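Local coordinates for serine protease p27 (Human astrovirus 1, PDB 2W5E), which acts as a trypsin-like serine protease domain and probably cleaves the viral nonstructural polyprotein into its functional products, at residues I32-A35 with A36-G40; N46-E50 with G51-E55; I69-P72 with G73-P77. One frame throughout, in Å; residues are numbered along the deposited sequence.

Contact 1. Residues I32-A35 with A36-G40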
ATOM      1  N   ILE A  32       9.574  18.462 -13.336  1.00 27.05           N
ATOM      2  CA  ILE A  32       8.208  18.929 -13.467  1.00 26.45           C
ATOM      3  C   ILE A  32       8.017  19.213 -14.960  1.00 26.61           C
ATOM      4  O   ILE A  32       8.779  19.988 -15.559  1.00 26.34           O
ATOM      5  CB  ILE A  32       7.940  20.195 -12.621  1.00 26.70           C
ATOM      6  CG1 ILE A  32       8.176  19.907 -11.134  1.00 26.33           C
ATOM      7  CG2 ILE A  32       6.524  20.724 -12.875  1.00 25.31           C
ATOM      8  CD1 ILE A  32       8.185  21.135 -10.232  1.00 26.40           C
ATOM      9  N   VAL A  33       7.019  18.564 -15.556  1.00 26.05           N
ATOM     10  CA  VAL A  33       6.744  18.684 -16.988  1.00 25.90           C
ATOM     11  C   VAL A  33       5.533  19.593 -17.206  1.00 25.79           C
ATOM     12  O   VAL A  33       4.551  19.513 -16.465  1.00 25.28           O
ATOM     13  CB  VAL A  33       6.495  17.288 -17.644  1.00 26.05           C
ATOM     14  CG1 VAL A  33       6.429  17.396 -19.169  1.00 25.79           C
ATOM     15  CG2 VAL A  33       7.580  16.286 -17.241  1.00 25.54           C
ATOM     16  N   THR A  34       5.619  20.466 -18.208  1.00 25.70           N
ATOM     17  CA  THR A  34       4.490  21.330 -18.590  1.00 25.97           C
ATOM     18  C   THR A  34       4.546  21.672 -20.084  1.00 26.36           C
ATOM     19  O   THR A  34       5.403  21.157 -20.807  1.00 25.96           O
ATOM     20  CB  THR A  34       4.400  22.604 -17.696  1.00 25.91           C
ATOM     21  OG1 THR A  34       3.139  23.260 -17.895  1.00 25.59           O
ATOM     22  CG2 THR A  34       5.553  23.583 -17.982  1.00 25.57           C
ATOM     23  N   ALA A  35       3.619  22.511 -20.545  1.00 26.98           N
ATOM     24  CA  ALA A  35       3.623  22.991 -21.929  1.00 27.86           C
ATOM     25  C   ALA A  35       4.584  24.172 -22.063  1.00 28.36           C
ATOM     26  O   ALA A  35       4.728  24.967 -21.134  1.00 28.14           O
ATOM     27  CB  ALA A  35       2.218  23.394 -22.361  1.00 27.76           C
ATOM     28  N   ALA A  36       5.233  24.285 -23.217  1.00 29.23           N
ATOM     29  CA  ALA A  36       6.200  25.356 -23.455  1.00 30.19           C
ATOM     30  C   ALA A  36       5.631  26.749 -23.163  1.00 30.69           C
ATOM     31  O   ALA A  36       6.301  27.575 -22.543  1.00 30.61           O
ATOM     32  CB  ALA A  36       6.753  25.280 -24.866  1.00 30.16           C
ATOM     33  N   HIS A  37       4.394  27.004 -23.585  1.00 31.53           N
ATOM     34  CA  HIS A  37       3.805  28.339 -23.412  1.00 32.44           C
ATOM     35  C   HIS A  37       3.428  28.695 -21.966  1.00 32.65           C
ATOM     36  O   HIS A  37       3.194  29.859 -21.657  1.00 32.46           O
ATOM     37  CB  HIS A  37       2.644  28.584 -24.388  1.00 32.76           C
ATOM     38  CG  HIS A  37       1.367  27.901 -24.011  1.00 33.61           C
ATOM     39  ND1 HIS A  37       1.047  26.630 -24.440  1.00 34.41           N
ATOM     40  CD2 HIS A  37       0.317  28.324 -23.268  1.00 33.95           C
ATOM     41  CE1 HIS A  37      -0.141  26.295 -23.968  1.00 34.45           C
ATOM     42  NE2 HIS A  37      -0.606  27.307 -23.256  1.00 35.33           N
ATOM     43  N   VAL A  38       3.379  27.694 -21.087  1.00 32.76           N
ATOM     44  CA  VAL A  38       3.162  27.932 -19.655  1.00 33.10           C
ATOM     45  C   VAL A  38       4.416  28.559 -19.029  1.00 33.65           C
ATOM     46  O   VAL A  38       4.327  29.447 -18.178  1.00 33.22           O
ATOM     47  CB  VAL A  38       2.774  26.621 -18.917  1.00 33.09           C
ATOM     48  CG1 VAL A  38       2.757  26.815 -17.404  1.00 32.54           C
ATOM     49  CG2 VAL A  38       1.425  26.125 -19.407  1.00 32.67           C
ATOM     50  N   VAL A  39       5.573  28.086 -19.475  1.00 34.19           N
ATOM     51  CA  VAL A  39       6.868  28.585 -19.024  1.00 35.26           C
ATOM     52  C   VAL A  39       7.207  29.926 -19.699  1.00 35.84           C
ATOM     53  O   VAL A  39       7.718  30.846 -19.047  1.00 35.56           O
ATOM     54  CB  VAL A  39       7.962  27.507 -19.263  1.00 35.33           C
ATOM     55  CG1 VAL A  39       9.320  28.114 -19.500  1.00 35.68           C
ATOM     56  CG2 VAL A  39       7.989  26.513 -18.102  1.00 35.45           C
ATOM     57  N   GLY A  40       6.901  30.030 -20.992  1.00 36.26           N
ATOM     58  CA  GLY A  40       7.182  31.235 -21.776  1.00 37.06           C
ATOM     59  C   GLY A  40       8.664  31.563 -21.796  1.00 37.44           C
ATOM     60  O   GLY A  40       9.494  30.690 -22.052  1.00 37.27           O
TER
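T34 and V38 meet on the buried side of a tight corner, where strand 31-35 runs straight into the one-turn helix 36-39. T34 points its side chain at the helix. Its OG1 lies 3.5 Å from V38 CB and 3.6 Å from V38 CG1, so a hydroxyl packs against a branched apolar side chain. That hydroxyl also has a polar partner, the backbone O of T24 on the neighbouring strand 21-28. The other branch of T34 serves V39: T34 CG2 is 3.8 Å from V39 CG2. With OG1 of T34 anti to its own N (chi1 -167°), the two branches divide between the two valines. I16 lies against V38, and A67 and I69 lie against V39, so this side belongs to the barrel interior.

The corner itself is made by the backbone. A35 occupies the N-cap position, and its O accepts the N-H of V38 at 3.0 Å. The donor stands well above the carbonyl plane and the N-H...O angle is 142°. T34 to H37 spell TAAH, a sequence also found around the catalytic histidine of chymotrypsin. H37 belongs to the experimentally established charge relay system with D65 and S127. The backbone of A36 is hydrogen-bonded to that of D65, which ties this corner to the triad aspartate.

The opposite character appears at H37. Its bond from CA leads away from the strand, and the residue is exposed. The sole side-chain neighbour of its ring in strand 32-35 is A35 CB, 4.0 Å from ND1 and placed obliquely to the ring. At chi1 77° CG lies between the backbone N and the carbonyl carbon, and NE2 is hydrogen-bonded to S127 OG.

Contact 2. Residues N46-E50 with G51-E55. With CD (cadmium ion), chain R; CD (cadmium ion), chain M.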
ATOM      1  N   ASN A  46       7.602  30.022 -10.668  1.00 30.81           N
ATOM      2  CA  ASN A  46       7.064  29.614  -9.384  1.00 30.74           C
ATOM      3  C   ASN A  46       6.277  28.313  -9.538  1.00 30.13           C
ATOM      4  O   ASN A  46       5.564  28.119 -10.526  1.00 29.40           O
ATOM      5  CB  ASN A  46       6.179  30.709  -8.786  1.00 30.97           C
ATOM      6  CG  ASN A  46       6.967  31.946  -8.372  1.00 32.45           C
ATOM      7  OD1 ASN A  46       8.121  31.855  -7.950  1.00 32.87           O
ATOM      8  ND2 ASN A  46       6.333  33.110  -8.477  1.00 33.36           N
ATOM      9  N   VAL A  47       6.443  27.422  -8.569  1.00 29.60           N
ATOM     10  CA  VAL A  47       5.700  26.162  -8.520  1.00 28.98           C
ATOM     11  C   VAL A  47       4.954  26.130  -7.199  1.00 28.48           C
ATOM     12  O   VAL A  47       5.540  26.369  -6.151  1.00 28.11           O
ATOM     13  CB  VAL A  47       6.632  24.927  -8.626  1.00 29.17           C
ATOM     14  CG1 VAL A  47       5.832  23.632  -8.484  1.00 28.87           C
ATOM     15  CG2 VAL A  47       7.415  24.938  -9.933  1.00 28.71           C
ATOM     16  N   CYS A  48       3.656  25.858  -7.252  1.00 28.15           N
ATOM     17  CA  CYS A  48       2.858  25.758  -6.041  1.00 27.76           C
ATOM     18  C   CYS A  48       2.430  24.310  -5.830  1.00 27.49           C
ATOM     19  O   CYS A  48       1.852  23.696  -6.728  1.00 27.31           O
ATOM     20  CB  CYS A  48       1.637  26.668  -6.129  1.00 27.78           C
ATOM     21  SG  CYS A  48       0.726  26.764  -4.589  1.00 29.42           S
ATOM     22  N   TYR A  49       2.733  23.770  -4.651  1.00 26.85           N
ATOM     23  CA  TYR A  49       2.377  22.390  -4.306  1.00 26.51           C
ATOM     24  C   TYR A  49       1.983  22.297  -2.842  1.00 26.47           C
ATOM     25  O   TYR A  49       2.729  22.741  -1.953  1.00 26.08           O
ATOM     26  CB  TYR A  49       3.526  21.432  -4.612  1.00 26.07           C
ATOM     27  CG  TYR A  49       3.170  19.955  -4.476  1.00 25.97           C
ATOM     28  CD1 TYR A  49       2.438  19.300  -5.473  1.00 25.35           C
ATOM     29  CD2 TYR A  49       3.558  19.221  -3.354  1.00 24.40           C
ATOM     30  CE1 TYR A  49       2.107  17.939  -5.354  1.00 25.22           C
ATOM     31  CE2 TYR A  49       3.236  17.860  -3.225  1.00 25.02           C
ATOM     32  CZ  TYR A  49       2.509  17.230  -4.229  1.00 25.25           C
ATOM     33  OH  TYR A  49       2.182  15.898  -4.115  1.00 24.85           O
ATOM     34  N   GLU A  50       0.800  21.734  -2.602  1.00 26.31           N
ATOM     35  CA  GLU A  50       0.231  21.613  -1.255  1.00 26.45           C
ATOM     36  C   GLU A  50       0.291  22.941  -0.473  1.00 27.02           C
ATOM     37  O   GLU A  50       0.514  22.964   0.738  1.00 26.66           O
ATOM     38  CB  GLU A  50       0.869  20.435  -0.492  1.00 26.40           C
ATOM     39  CG  GLU A  50       0.272  19.042  -0.862  1.00 24.88           C
ATOM     40  CD  GLU A  50      -1.081  18.782  -0.214  1.00 22.61           C
ATOM     41  OE1 GLU A  50      -1.175  18.930   1.012  1.00 23.19           O
ATOM     42  OE2 GLU A  50      -2.081  18.451  -0.903  1.00 19.77           O
ATOM     43  N   GLY A  51       0.087  24.044  -1.191  1.00 27.57           N
ATOM     44  CA  GLY A  51      -0.007  25.369  -0.576  1.00 28.76           C
ATOM     45  C   GLY A  51       1.308  26.120  -0.396  1.00 29.37           C
ATOM     46  O   GLY A  51       1.304  27.284   0.014  1.00 29.49           O
ATOM     47  N   LEU A  52       2.429  25.464  -0.688  1.00 29.63           N
ATOM     48  CA  LEU A  52       3.737  26.111  -0.598  1.00 30.33           C
ATOM     49  C   LEU A  52       4.294  26.479  -1.978  1.00 30.78           C
ATOM     50  O   LEU A  52       4.300  25.661  -2.897  1.00 30.33           O
ATOM     51  CB  LEU A  52       4.732  25.240   0.190  1.00 30.32           C
ATOM     52  CG  LEU A  52       6.175  25.733   0.406  1.00 30.20           C
ATOM     53  CD1 LEU A  52       6.253  27.109   1.091  1.00 31.09           C
ATOM     54  CD2 LEU A  52       6.973  24.710   1.198  1.00 30.63           C
ATOM     55  N   MET A  53       4.744  27.726  -2.111  1.00 31.47           N
ATOM     56  CA  MET A  53       5.346  28.213  -3.348  1.00 32.31           C
ATOM     57  C   MET A  53       6.850  27.976  -3.351  1.00 32.01           C
ATOM     58  O   MET A  53       7.532  28.262  -2.370  1.00 31.57           O
ATOM     59  CB  MET A  53       5.038  29.699  -3.547  1.00 33.07           C
ATOM     60  CG  MET A  53       3.593  29.973  -3.925  1.00 36.43           C
ATOM     61  SD  MET A  53       3.341  29.877  -5.704  1.00 42.78           S
ATOM     62  CE  MET A  53       3.582  31.592  -6.158  1.00 42.51           C
ATOM     63  N   TYR A  54       7.350  27.447  -4.464  1.00 31.82           N
ATOM     64  CA  TYR A  54       8.770  27.188  -4.659  1.00 32.24           C
ATOM     65  C   TYR A  54       9.245  27.903  -5.914  1.00 32.88           C
ATOM     66  O   TYR A  54       8.496  28.021  -6.884  1.00 32.68           O
ATOM     67  CB  TYR A  54       9.026  25.695  -4.890  1.00 31.86           C
ATOM     68  CG  TYR A  54       8.575  24.739  -3.807  1.00 31.28           C
ATOM     69  CD1 TYR A  54       9.503  24.143  -2.954  1.00 31.42           C
ATOM     70  CD2 TYR A  54       7.231  24.387  -3.669  1.00 30.91           C
ATOM     71  CE1 TYR A  54       9.103  23.243  -1.967  1.00 30.40           C
ATOM     72  CE2 TYR A  54       6.821  23.492  -2.687  1.00 30.26           C
ATOM     73  CZ  TYR A  54       7.766  22.918  -1.842  1.00 30.61           C
ATOM     74  OH  TYR A  54       7.370  22.024  -0.869  1.00 30.78           O
ATOM     75  N   GLU A  55      10.492  28.360  -5.903  1.00 33.40           N
ATOM     76  CA  GLU A  55      11.141  28.806  -7.126  1.00 34.52           C
ATOM     77  C   GLU A  55      11.828  27.603  -7.757  1.00 34.35           C
ATOM     78  O   GLU A  55      12.446  26.801  -7.056  1.00 34.27           O
ATOM     79  CB  GLU A  55      12.150  29.925  -6.845  1.00 34.68           C
ATOM     80  CG  GLU A  55      12.761  30.517  -8.110  1.00 35.75           C
ATOM     81  CD  GLU A  55      13.870  31.509  -7.827  1.00 36.36           C
ATOM     82  OE1 GLU A  55      14.934  31.095  -7.316  1.00 39.07           O
ATOM     83  OE2 GLU A  55      13.682  32.703  -8.136  1.00 39.13           O
TER
HETATM   84 CD    CD R1590      -3.495  18.638   0.252  1.00 20.92          CD
HETATM   85 CD    CD M1593      -1.475  28.139  -5.386  1.00 58.54          CD
HETATM   86  O   HOH W   1       4.659  21.541  -0.455  1.00 24.17           O
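C48 and M53 face each other across a beta hairpin with a two-residue turn, strands 44-49 and 52-60 joined by a type I' turn from Y49 to L52. E50 and G51 are the central turn residues. Both have positive phi, and the backbone angles at G51 favour glycine. The strands are held by reciprocal backbone bonds between V47 and Y54 and between Y49 and L52. The hairpin is part of the wall of the N-terminal barrel; N46 and C48 pair with D17 and V15 of strand 13-18.

M53 has a folded side chain. Its bends at chi2 (-87°) and chi3 (-93°) lay the thioether back across strand 46-49. SD comes 3.7 Å from C48 CB, and CE reaches 3.8 Å from N46 CB. CE is also 3.9 Å from N46 ND2, whose hydrogen bond goes to D17 OD2. C48 turns its sulfur away from its own N (chi1 -172°). SG binds a cadmium ion at 2.7 Å, a site shared with H2 of the third subunit. E50 is bent at chi2, and its carboxylate reaches a second cadmium ion with both oxygens. OE1 lies 2.5 Å from the metal; the OE2 distance is too short to be trusted. H76 of the second subunit and H4 and H6 of the third also bind it, so the ion joins copies.

V47, Y49, L52 and Y54 are on the other face. Y49 CB approaches the Y54 ring at CE2, while the Y49 ring leads away to meet F27 edge-to-face. Its OH is hydrogen-bonded to G11 O. At the edge of the Y54 ring, Y54 CD2 is 3.6 Å from V47 O. One water bridges the two strands here: it donates to Y49 O at 2.7 Å and is hydrogen-bonded to Y54 OH at 2.8 Å.

Contact 3. Residues I69-P72 with G73-P77. With CD (cadmium ion), chain B.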
ATOM      1  N   ILE A  69      11.244  21.184 -16.167  1.00 30.76           N
ATOM      2  CA  ILE A  69      11.685  21.990 -15.040  1.00 30.44           C
ATOM      3  C   ILE A  69      12.290  21.064 -13.979  1.00 30.33           C
ATOM      4  O   ILE A  69      11.697  20.045 -13.638  1.00 30.03           O
ATOM      5  CB  ILE A  69      10.484  22.773 -14.441  1.00 30.14           C
ATOM      6  CG1 ILE A  69       9.879  23.718 -15.491  1.00 30.40           C
ATOM      7  CG2 ILE A  69      10.886  23.520 -13.174  1.00 30.17           C
ATOM      8  CD1 ILE A  69       8.433  24.089 -15.242  1.00 29.51           C
ATOM      9  N   THR A  70      13.469  21.414 -13.463  1.00 29.90           N
ATOM     10  CA  THR A  70      14.084  20.656 -12.369  1.00 29.59           C
ATOM     11  C   THR A  70      13.227  20.777 -11.106  1.00 29.04           C
ATOM     12  O   THR A  70      12.920  21.886 -10.663  1.00 28.93           O
ATOM     13  CB  THR A  70      15.544  21.126 -12.111  1.00 29.89           C
ATOM     14  OG1 THR A  70      16.323  20.924 -13.298  1.00 30.26           O
ATOM     15  CG2 THR A  70      16.183  20.358 -10.954  1.00 30.01           C
ATOM     16  N   CYS A  71      12.801  19.639 -10.550  1.00 28.25           N
ATOM     17  CA  CYS A  71      12.034  19.661  -9.305  1.00 28.10           C
ATOM     18  C   CYS A  71      12.916  20.186  -8.178  1.00 28.30           C
ATOM     19  O   CYS A  71      14.034  19.698  -7.994  1.00 28.56           O
ATOM     20  CB  CYS A  71      11.473  18.281  -8.943  1.00 28.09           C
ATOM     21  SG  CYS A  71      10.365  18.295  -7.506  1.00 26.78           S
ATOM     22  N   PRO A  72      12.431  21.204  -7.442  1.00 28.44           N
ATOM     23  CA  PRO A  72      13.149  21.723  -6.278  1.00 28.43           C
ATOM     24  C   PRO A  72      13.505  20.610  -5.293  1.00 28.40           C
ATOM     25  O   PRO A  72      12.702  19.698  -5.073  1.00 28.26           O
ATOM     26  CB  PRO A  72      12.145  22.690  -5.654  1.00 28.21           C
ATOM     27  CG  PRO A  72      11.328  23.151  -6.795  1.00 28.52           C
ATOM     28  CD  PRO A  72      11.186  21.956  -7.691  1.00 28.50           C
ATOM     29  N   GLY A  73      14.700  20.699  -4.713  1.00 28.13           N
ATOM     30  CA  GLY A  73      15.217  19.671  -3.809  1.00 27.97           C
ATOM     31  C   GLY A  73      14.391  19.460  -2.555  1.00 27.78           C
ATOM     32  O   GLY A  73      14.368  18.357  -2.002  1.00 28.37           O
ATOM     33  N   ASP A  74      13.713  20.514  -2.113  1.00 27.43           N
ATOM     34  CA  ASP A  74      12.862  20.461  -0.925  1.00 27.36           C
ATOM     35  C   ASP A  74      11.383  20.160  -1.225  1.00 26.65           C
ATOM     36  O   ASP A  74      10.571  20.051  -0.303  1.00 26.39           O
ATOM     37  CB  ASP A  74      13.001  21.750  -0.097  1.00 27.70           C
ATOM     38  CG  ASP A  74      12.747  23.021  -0.910  1.00 29.48           C
ATOM     39  OD1 ASP A  74      12.912  23.015  -2.152  1.00 31.30           O
ATOM     40  OD2 ASP A  74      12.388  24.040  -0.287  1.00 31.55           O
ATOM     41  N   LEU A  75      11.047  20.036  -2.509  1.00 25.94           N
ATOM     42  CA  LEU A  75       9.700  19.646  -2.938  1.00 25.20           C
ATOM     43  C   LEU A  75       9.617  18.125  -3.099  1.00 24.60           C
ATOM     44  O   LEU A  75      10.198  17.557  -4.022  1.00 23.92           O
ATOM     45  CB  LEU A  75       9.310  20.353  -4.248  1.00 25.02           C
ATOM     46  CG  LEU A  75       7.916  20.139  -4.876  1.00 26.12           C
ATOM     47  CD1 LEU A  75       6.829  19.907  -3.841  1.00 27.09           C
ATOM     48  CD2 LEU A  75       7.541  21.308  -5.774  1.00 25.17           C
ATOM     49  N   HIS A  76       8.878  17.488  -2.196  1.00 24.25           N
ATOM     50  CA  HIS A  76       8.769  16.028  -2.161  1.00 24.12           C
ATOM     51  C   HIS A  76       7.336  15.616  -2.511  1.00 24.07           C
ATOM     52  O   HIS A  76       6.477  15.551  -1.624  1.00 23.85           O
ATOM     53  CB  HIS A  76       9.188  15.477  -0.781  1.00 23.73           C
ATOM     54  CG  HIS A  76      10.509  15.996  -0.290  1.00 23.30           C
ATOM     55  ND1 HIS A  76      10.779  16.202   1.051  1.00 20.28           N
ATOM     56  CD2 HIS A  76      11.629  16.356  -0.960  1.00 22.44           C
ATOM     57  CE1 HIS A  76      12.009  16.676   1.175  1.00 23.34           C
ATOM     58  NE2 HIS A  76      12.546  16.774  -0.028  1.00 21.85           N
ATOM     59  N   PRO A  77       7.068  15.365  -3.811  1.00 24.42           N
ATOM     60  CA  PRO A  77       5.708  15.076  -4.246  1.00 25.09           C
ATOM     61  C   PRO A  77       5.271  13.691  -3.787  1.00 25.58           C
ATOM     62  O   PRO A  77       6.098  12.790  -3.682  1.00 25.44           O
ATOM     63  CB  PRO A  77       5.810  15.120  -5.775  1.00 24.91           C
ATOM     64  CG  PRO A  77       7.208  14.760  -6.071  1.00 24.86           C
ATOM     65  CD  PRO A  77       8.023  15.317  -4.933  1.00 24.36           C
TER
HETATM   66 CD    CD B1589       9.793  15.928   2.810  1.00 23.44          CD
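G73 follows P72 into a type I beta turn from P72 to L75, just after strand 66-70.

D74 starts away from the proline, but its carboxylate returns. With chi1 at 54°, OD1 comes 3.6 Å from P72 CB, at that corner of the ring. Y54 touches D74 as well.

L75 closes the turn. Its N donates to P72 O at 3.1 Å, and the donor stands high above the carbonyl plane. The side chains of P72 and L75 lie side by side and point the same way, with their CB atoms 3.9 Å apart. C71 supplies a second neighbour: its SG is 4.0 Å from L75 CB and 3.6 Å from L75 O. L75 is buried against V47, Y49, Y54 and F27, consistent with the turn packing over an end of the N-terminal barrel.

H76 turns back over the turn. Its NE2 makes a weak hydrogen bond to G73 O at 3.1 Å, and D74 O sits over the centre of one ring face. ND1 binds a cadmium ion at 2.0 Å, with H4 and H6 of the fourth subunit and E50 of the second. The two nitrogens thus have separate tasks, consistent with a neutral imidazole that gives its NE2 proton to the turn and its ND1 lone pair to the metal.

Overall arrangement
All three contacts belong to the same N-terminal barrel. Contact 1 is buried and nearest the centre of the chain; contact 2 is partly buried and contact 3 lies at the surface. Contacts 1 and 3 lie on neighbouring strands, 31-35 and 66-70, and I32 N is probably hydrogen-bonded to I69 O at 2.7 Å. Contacts 2 and 3 pack directly, the Y49 ring against the L75 side chain. Contact 1 meets contact 2 more lightly, through I32 and V47. The chemistry follows the position. Residues 32-40 combine apolar packing with a catalytic histidine, whereas 46-55 and 69-77 bind cadmium ions that bridge to other copies of the protein.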